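Local coordinates for putative membrane protein (Corynebacterium diphtheriae NCTC 13129, PDB 3C8I) that is of unknown function and is represented here by the DUF3239-family portion of a putative membrane protein, at residues Met29-Leu34 / Arg52-Ile57. Residues are numbered along the deposited sequence; the frame is centred on the assembly and turned at random.
Sequences MVVMAL and RNITAI
M29 and I54 face each other as a hydrogen-bonded pair of an antiparallel hairpin, their N and O atoms joined both ways by nearly straight bonds, with I54 N to M29 O at 2.8 Å. V31 and R52 are also doubly bonded, but R52 N to V31 O is bent at 151°; V30 with N53 forms the non-hydrogen-bonded pair between. M29's long unbranched chain can span from its own strand to residues 55-57, beyond the strand end at I54. M29 CB lies 4.1 Å from I54 O. With chi1 of 70°, M29 CG sits between its backbone N and carbonyl carbon, 3.6 Å from I54 O. M29 SD is 4.2 Å from I57 CD1. The bend at chi3 (106°) carries M29 CE over the turning chain, 3.8 Å from T55 O. On this face, beta-branched V31 and I54, suited to extended strands, meet through methyls, V31 CG2 lying 3.8 Å from I54 CD1. R52 starts here too, but its extended chain leads away, and R52 NH1 hydrogen-bonds P93 O and W98 O of the second subunit. Strand 16-24 flanks 29-36, where M29 touches I21 and V31 touches A19; on the opposite face, shared with V30, M32 and L34 meet helix 115-124.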
loop_
_atom_site.group_PDB
_atom_site.type_symbol
_atom_site.label_atom_id
_atom_site.label_comp_id
_atom_site.label_asym_id
_atom_site.label_seq_id
_atom_site.Cartn_x
_atom_site.Cartn_y
_atom_site.Cartn_z
ATOM N N MET B 29 13.622 -9.163 7.575
ATOM C CA MET B 29 13.112 -10.220 8.411
ATOM C C MET B 29 11.591 -10.283 8.326
ATOM O O MET B 29 10.928 -9.313 7.950
ATOM C CB MET B 29 13.562 -10.025 9.869
ATOM C CG MET B 29 12.954 -8.859 10.652
ATOM S SD MET B 29 14.018 -8.391 12.102
ATOM C CE MET B 29 14.770 -6.860 11.547
ATOM N N VAL B 30 11.040 -11.427 8.686
ATOM C CA VAL B 30 9.597 -11.596 8.735
ATOM C C VAL B 30 9.217 -11.815 10.180
ATOM O O VAL B 30 9.773 -12.672 10.858
ATOM C CB VAL B 30 9.093 -12.776 7.850
ATOM C CG1 VAL B 30 7.579 -13.018 8.046
ATOM C CG2 VAL B 30 9.371 -12.511 6.393
ATOM N N VAL B 31 8.296 -10.991 10.664
ATOM C CA VAL B 31 7.799 -11.105 12.007
ATOM C C VAL B 31 6.383 -11.681 11.924
ATOM O O VAL B 31 5.642 -11.421 10.969
ATOM C CB VAL B 31 7.884 -9.749 12.746
ATOM C CG1 VAL B 31 7.428 -9.879 14.176
ATOM C CG2 VAL B 31 9.323 -9.214 12.721
ATOM N N MET B 32 6.039 -12.514 12.901
ATOM C CA MET B 32 4.689 -13.074 13.043
ATOM C C MET B 32 4.140 -12.557 14.353
ATOM O O MET B 32 4.847 -12.589 15.357
ATOM C CB MET B 32 4.742 -14.613 13.078
ATOM C CG MET B 32 3.358 -15.325 13.183
ATOM S SD MET B 32 3.445 -17.168 13.279
ATOM C CE MET B 32 4.038 -17.447 11.661
ATOM N N ALA B 33 2.893 -12.100 14.354
ATOM C CA ALA B 33 2.215 -11.655 15.571
ATOM C C ALA B 33 0.959 -12.461 15.833
ATOM O O ALA B 33 0.329 -12.938 14.899
ATOM C CB ALA B 33 1.853 -10.136 15.492
ATOM N N LEU B 34 0.613 -12.620 17.115
ATOM C CA LEU B 34 -0.646 -13.240 17.534
ATOM C C LEU B 34 -1.679 -12.132 17.790
ATOM O O LEU B 34 -1.534 -11.326 18.709
ATOM C CB LEU B 34 -0.432 -14.120 18.793
ATOM C CG LEU B 34 -1.654 -14.910 19.304
ATOM C CD1 LEU B 34 -2.024 -16.067 18.389
ATOM C CD2 LEU B 34 -1.467 -15.417 20.738
ATOM N N ARG B 52 4.491 -9.886 8.780
ATOM C CA ARG B 52 4.933 -8.654 8.170
ATOM C C ARG B 52 6.422 -8.688 7.899
ATOM O O ARG B 52 7.211 -9.047 8.765
ATOM C CB ARG B 52 4.644 -7.477 9.099
ATOM C CG ARG B 52 5.035 -6.140 8.548
ATOM C CD ARG B 52 4.664 -4.999 9.507
ATOM N NE ARG B 52 5.020 -3.694 8.953
ATOM C CZ ARG B 52 4.479 -2.532 9.307
ATOM N NH1 ARG B 52 3.567 -2.488 10.267
ATOM N NH2 ARG B 52 4.876 -1.396 8.715
ATOM N N ASN B 53 6.779 -8.263 6.701
ATOM C CA ASN B 53 8.167 -8.121 6.304
ATOM C C ASN B 53 8.701 -6.789 6.796
ATOM O O ASN B 53 8.113 -5.732 6.533
ATOM C CB ASN B 53 8.293 -8.270 4.802
ATOM C CG ASN B 53 8.315 -9.727 4.369
ATOM O OD1 ASN B 53 9.371 -10.257 3.999
ATOM N ND2 ASN B 53 7.164 -10.390 4.420
ATOM N N ILE B 54 9.781 -6.843 7.562
ATOM C CA ILE B 54 10.345 -5.666 8.224
ATOM C C ILE B 54 11.837 -5.540 7.937
ATOM O O ILE B 54 12.579 -6.528 7.985
ATOM C CB ILE B 54 10.086 -5.721 9.763
ATOM C CG1 ILE B 54 8.576 -5.591 10.043
ATOM C CG2 ILE B 54 10.855 -4.607 10.514
ATOM C CD1 ILE B 54 8.219 -5.776 11.565
ATOM N N THR B 55 12.284 -4.333 7.613
ATOM C CA THR B 55 13.699 -4.147 7.285
ATOM C C THR B 55 14.545 -3.905 8.538
ATOM O O THR B 55 15.617 -4.488 8.675
ATOM C CB THR B 55 13.863 -3.019 6.248
ATOM O OG1 THR B 55 13.203 -3.420 5.028
ATOM C CG2 THR B 55 15.319 -2.745 5.988
ATOM N N ALA B 56 14.057 -3.081 9.462
ATOM C CA ALA B 56 14.849 -2.664 10.622
ATOM C C ALA B 56 14.019 -2.537 11.898
ATOM O O ALA B 56 12.942 -1.946 11.890
ATOM C CB ALA B 56 15.541 -1.340 10.338
ATOM N N ILE B 57 14.545 -3.077 12.994
ATOM C CA ILE B 57 13.975 -2.837 14.319
ATOM C C ILE B 57 15.142 -2.480 15.243
ATOM O O ILE B 57 16.055 -3.289 15.398
ATOM C CB ILE B 57 13.277 -4.090 14.897
ATOM C CG1 ILE B 57 12.197 -4.632 13.936
ATOM C CG2 ILE B 57 12.698 -3.761 16.265
ATOM C CD1 ILE B 57 11.550 -5.921 14.389
#